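Local coordinates for histidine-rich glycoprotein (Oryctolagus cuniculus, PDB 4CCV) that acts as a plasma adapter glycoprotein that binds heme, heparin, heparan sulfate, plasminogen and divalent metal ions, with roles in coagulation, fibrinolysis and angiogenesis, at residues 59-64 with 72-77. Sequence-based numbering, arbitrary orientation.
Sequences SVRNCS and PAFGFC. With NAG (2-acetamido-2-deoxy-beta-D-glucopyranose), chain B; GSH (glutathione), chain C; GOL (glycerol), chain E.
Val60 and Gly75 form an antiparallel hydrogen-bonded pair: Val60 N donates to Gly75 O and Gly75 N returns a bond to Val60 O, each 3.0 Å. Just beyond, Arg61 illustrates how a long side chain can bring together neighbouring strands. Its CB and CD lie along C3 of a glycerol, probably from the crystallisation liquor, whose O3 accepts a bond from Asn62 N; CB is also 3.9 Å from SG2 of the glutathione joined to Cys63 through a mixed disulfide, stretched in the model. CG passes near the glutathione amine. A bend at chi2 (-57°) then turns the chain toward Ala73 O, near CD. NE reaches the edge of the Phe74 ring, 4.0 Å from CD2, which lies over one guanidinium face, the two planes 82° apart; NE forms a salt bridge with Asp38 of strand 35-47. At the tip NH1 donates to Ala73 O at 3.2 Å, a bent bond tilted from the carbonyl plane. Phe74 CE2 packs 3.4 Å from Ser59 CB. On the sheet face opposite Ser59, Val60 CG2 presses on Gly75 CA at 3.5 Å. Strands 51-62 and 73-84 form a central hairpin of the cystatin-like N2 domain's antiparallel sheet, flanked by strands 35-47 and 95-104, with the Cys77-Cys100 disulfide tying strand 73-84 to strand 95-104.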
ATOM      1  N   SER A  59       3.159  -4.309  -0.738  1.00 28.58           N
ATOM      2  CA  SER A  59       2.777  -5.252  -1.762  1.00 27.80           C
ATOM      3  C   SER A  59       1.434  -5.820  -1.382  1.00 28.04           C
ATOM      4  O   SER A  59       1.090  -5.856  -0.193  1.00 28.36           O
ATOM      5  CB  SER A  59       3.805  -6.381  -1.937  1.00 29.67           C
ATOM      6  OG  SER A  59       4.265  -6.824  -0.705  1.00 30.26           O
ATOM      7  N   VAL A  60       0.682  -6.219  -2.407  1.00 29.28           N
ATOM      8  CA  VAL A  60      -0.614  -6.856  -2.270  1.00 31.48           C
ATOM      9  C   VAL A  60      -0.732  -8.127  -3.127  1.00 31.21           C
ATOM     10  O   VAL A  60      -0.001  -8.270  -4.083  1.00 29.38           O
ATOM     11  CB  VAL A  60      -1.755  -5.866  -2.602  1.00 32.29           C
ATOM     12  CG1 VAL A  60      -1.750  -4.717  -1.574  1.00 33.38           C
ATOM     13  CG2 VAL A  60      -1.694  -5.326  -4.055  1.00 34.59           C
ATOM     14  N   ARG A  61      -1.675  -9.002  -2.783  1.00 32.34           N
ATOM     15  CA  ARG A  61      -2.014 -10.170  -3.582  1.00 35.34           C
ATOM     16  C   ARG A  61      -3.502 -10.192  -3.884  1.00 35.83           C
ATOM     17  O   ARG A  61      -4.331  -9.831  -3.059  1.00 33.75           O
ATOM     18  CB  ARG A  61      -1.685 -11.465  -2.825  1.00 37.11           C
ATOM     19  CG  ARG A  61      -0.207 -11.706  -2.611  1.00 40.90           C
ATOM     20  CD  ARG A  61       0.567 -11.733  -3.926  1.00 42.29           C
ATOM     21  NE  ARG A  61       1.933 -12.238  -3.721  1.00 49.38           N
ATOM     22  CZ  ARG A  61       2.613 -13.000  -4.591  1.00 52.78           C
ATOM     23  NH1 ARG A  61       2.049 -13.369  -5.738  1.00 51.69           N
ATOM     24  NH2 ARG A  61       3.850 -13.416  -4.293  1.00 53.92           N
ATOM     25  N   ASN A  62      -3.820 -10.658  -5.084  1.00 35.25           N
ATOM     26  CA  ASN A  62      -5.189 -10.838  -5.525  1.00 36.08           C
ATOM     27  C   ASN A  62      -5.631 -12.223  -5.121  1.00 37.89           C
ATOM     28  O   ASN A  62      -5.360 -13.208  -5.850  1.00 37.23           O
ATOM     29  CB  ASN A  62      -5.248 -10.705  -7.053  1.00 35.05           C
ATOM     30  CG  ASN A  62      -6.647 -10.788  -7.585  1.00 35.35           C
ATOM     31  OD1 ASN A  62      -7.532 -11.332  -6.940  1.00 36.28           O
ATOM     32  ND2 ASN A  62      -6.860 -10.261  -8.778  1.00 39.29           N
ATOM     33  N   CYS A  63      -6.284 -12.336  -3.968  1.00 40.01           N
ATOM     34  CA  CYS A  63      -6.543 -13.682  -3.432  1.00 41.27           C
ATOM     35  C   CYS A  63      -7.545 -14.486  -4.250  1.00 41.56           C
ATOM     36  O   CYS A  63      -7.616 -15.723  -4.092  1.00 43.47           O
ATOM     37  CB  CYS A  63      -6.968 -13.653  -1.970  1.00 45.63           C
ATOM     38  SG  CYS A  63      -5.658 -12.897  -0.958  1.00 50.02           S
ATOM     39  N   SER A  64      -8.324 -13.848  -5.123  1.00 40.51           N
ATOM     40  CA  SER A  64      -9.216 -14.667  -5.938  1.00 43.42           C
ATOM     41  C   SER A  64      -8.377 -15.514  -6.936  1.00 41.92           C
ATOM     42  O   SER A  64      -8.794 -16.631  -7.348  1.00 42.08           O
ATOM     43  CB  SER A  64     -10.293 -13.851  -6.620  1.00 45.97           C
ATOM     44  OG  SER A  64      -9.801 -13.207  -7.750  1.00 50.19           O
ATOM     45  N   PRO A  72      -1.188 -16.148 -11.417  1.00 33.12           N
ATOM     46  CA  PRO A  72      -0.780 -15.332 -10.276  1.00 33.10           C
ATOM     47  C   PRO A  72      -0.866 -13.815 -10.550  1.00 32.17           C
ATOM     48  O   PRO A  72      -0.771 -13.373 -11.716  1.00 30.41           O
ATOM     49  CB  PRO A  72       0.678 -15.792 -10.019  1.00 33.85           C
ATOM     50  CG  PRO A  72       0.818 -17.101 -10.652  1.00 35.53           C
ATOM     51  CD  PRO A  72      -0.171 -17.156 -11.779  1.00 34.90           C
ATOM     52  N   ALA A  73      -1.055 -13.031  -9.481  1.00 31.79           N
ATOM     53  CA  ALA A  73      -1.044 -11.572  -9.595  1.00 33.78           C
ATOM     54  C   ALA A  73      -0.407 -10.963  -8.358  1.00 36.10           C
ATOM     55  O   ALA A  73      -0.164 -11.672  -7.336  1.00 44.18           O
ATOM     56  CB  ALA A  73      -2.419 -11.004  -9.938  1.00 34.43           C
ATOM     57  N   PHE A  74       0.114  -9.762  -8.539  1.00 33.87           N
ATOM     58  CA  PHE A  74       0.815  -9.047  -7.457  1.00 34.57           C
ATOM     59  C   PHE A  74       0.491  -7.588  -7.704  1.00 32.52           C
ATOM     60  O   PHE A  74       0.143  -7.212  -8.823  1.00 32.92           O
ATOM     61  CB  PHE A  74       2.314  -9.393  -7.536  1.00 40.68           C
ATOM     62  CG  PHE A  74       3.205  -8.561  -6.676  1.00 47.46           C
ATOM     63  CD1 PHE A  74       3.666  -7.281  -7.116  1.00 49.52           C
ATOM     64  CD2 PHE A  74       3.633  -9.039  -5.426  1.00 50.74           C
ATOM     65  CE1 PHE A  74       4.500  -6.515  -6.307  1.00 44.14           C
ATOM     66  CE2 PHE A  74       4.484  -8.276  -4.632  1.00 51.89           C
ATOM     67  CZ  PHE A  74       4.919  -7.022  -5.082  1.00 46.70           C
ATOM     68  N   GLY A  75       0.521  -6.766  -6.666  1.00 31.01           N
ATOM     69  CA  GLY A  75       0.389  -5.330  -6.864  1.00 29.31           C
ATOM     70  C   GLY A  75       1.278  -4.555  -5.937  1.00 28.90           C
ATOM     71  O   GLY A  75       1.727  -5.070  -4.923  1.00 27.82           O
ATOM     72  N   PHE A  76       1.518  -3.290  -6.265  1.00 28.34           N
ATOM     73  CA  PHE A  76       2.161  -2.395  -5.319  1.00 28.48           C
ATOM     74  C   PHE A  76       1.161  -1.278  -5.031  1.00 28.77           C
ATOM     75  O   PHE A  76       0.515  -0.805  -5.973  1.00 27.34           O
ATOM     76  CB  PHE A  76       3.447  -1.798  -5.971  1.00 28.60           C
ATOM     77  CG  PHE A  76       4.684  -2.637  -5.856  1.00 28.43           C
ATOM     78  CD1 PHE A  76       5.081  -3.179  -4.647  1.00 27.76           C
ATOM     79  CD2 PHE A  76       5.510  -2.859  -6.979  1.00 29.35           C
ATOM     80  CE1 PHE A  76       6.216  -3.926  -4.543  1.00 28.02           C
ATOM     81  CE2 PHE A  76       6.682  -3.590  -6.853  1.00 29.79           C
ATOM     82  CZ  PHE A  76       7.022  -4.161  -5.639  1.00 28.78           C
ATOM     83  N   CYS A  77       1.076  -0.826  -3.762  1.00 29.08           N
ATOM     84  CA  CYS A  77       0.290   0.311  -3.362  1.00 30.04           C
ATOM     85  C   CYS A  77       1.166   1.283  -2.598  1.00 27.98           C
ATOM     86  O   CYS A  77       2.161   0.906  -1.966  1.00 27.54           O
ATOM     87  CB  CYS A  77      -0.907  -0.061  -2.486  1.00 33.90           C
ATOM     88  SG  CYS A  77      -2.031  -1.294  -3.180  1.00 38.13           S
TER
HETATM   89  C1  NAG B   1      -8.162 -10.272  -9.385  1.00 34.57           C
HETATM   90  C2  NAG B   1      -8.402  -9.151 -10.364  1.00 39.00           C
HETATM   91  C3  NAG B   1      -9.817  -9.328 -10.881  1.00 41.75           C
HETATM   92  C4  NAG B   1     -10.105 -10.694 -11.447  1.00 44.73           C
HETATM   93  C5  NAG B   1      -9.732 -11.808 -10.482  1.00 41.42           C
HETATM   94  C6  NAG B   1      -9.735 -13.198 -11.181  1.00 41.89           C
HETATM   95  C7  NAG B   1      -7.581  -6.812 -10.176  1.00 37.18           C
HETATM   96  C8  NAG B   1      -7.680  -5.450  -9.492  1.00 38.24           C
HETATM   97  N2  NAG B   1      -8.364  -7.812  -9.779  1.00 37.68           N
HETATM   98  O3  NAG B   1     -10.023  -8.368 -11.857  1.00 40.59           O
HETATM   99  O4  NAG B   1     -11.498 -10.750 -11.575  1.00 48.92           O
HETATM  100  O5  NAG B   1      -8.442 -11.562  -9.927  1.00 37.32           O
HETATM  101  O6  NAG B   1      -8.882 -13.072 -12.326  1.00 46.54           O
HETATM  102  O7  NAG B   1      -6.726  -6.940 -11.029  1.00 39.41           O
HETATM  103  N1  GSH C1238       0.912 -14.322   0.184  1.00 76.22           N
HETATM  104  CA1 GSH C1238       0.648 -14.200   1.600  1.00 58.93           C
HETATM  105  C1  GSH C1238       0.572 -15.609   2.177  1.00 61.46           C
HETATM  106  O11 GSH C1238       1.573 -16.361   1.997  1.00 71.43           O
HETATM  107  O12 GSH C1238      -0.417 -16.048   2.786  1.00 53.43           O
HETATM  108  CB1 GSH C1238      -0.526 -13.231   1.651  1.00 55.05           C
HETATM  109  CG1 GSH C1238      -1.521 -13.544   2.754  1.00 48.05           C
HETATM  110  CD1 GSH C1238      -2.713 -14.351   2.290  1.00 49.68           C
HETATM  111  OE1 GSH C1238      -3.636 -14.335   3.048  1.00 45.60           O
HETATM  112  N2  GSH C1238      -2.835 -15.038   1.122  1.00 43.40           N
HETATM  113  CA2 GSH C1238      -4.109 -15.716   0.838  1.00 51.42           C
HETATM  114  C2  GSH C1238      -4.364 -17.009   1.595  1.00 62.37           C
HETATM  115  O2  GSH C1238      -5.525 -17.411   1.632  1.00 65.72           O
HETATM  116  CB2 GSH C1238      -4.226 -15.948  -0.656  1.00 54.44           C
HETATM  117  SG2 GSH C1238      -3.922 -14.345  -1.472  1.00 57.26           S
HETATM  118  N3  GSH C1238      -3.315 -17.671   2.132  1.00 68.49           N
HETATM  119  CA3 GSH C1238      -3.356 -19.033   2.696  1.00 76.98           C
HETATM  120  C3  GSH C1238      -4.495 -19.272   3.665  1.00 88.15           C
HETATM  121  O31 GSH C1238      -4.569 -18.544   4.683  1.00 91.89           O
HETATM  122  O32 GSH C1238      -5.324 -20.184   3.409  1.00 93.38           O
HETATM  123  C1  GOL E1243      -2.467 -15.835  -5.194  1.00 82.12           C
HETATM  124  O1  GOL E1243      -1.906 -15.495  -3.908  1.00 83.46           O
HETATM  125  C2  GOL E1243      -2.124 -14.818  -6.296  1.00 79.70           C
HETATM  126  O2  GOL E1243      -0.792 -15.030  -6.847  1.00 63.58           O
HETATM  127  C3  GOL E1243      -2.264 -13.428  -5.676  1.00 78.14           C
HETATM  128  O3  GOL E1243      -2.442 -12.367  -6.618  1.00 79.60           O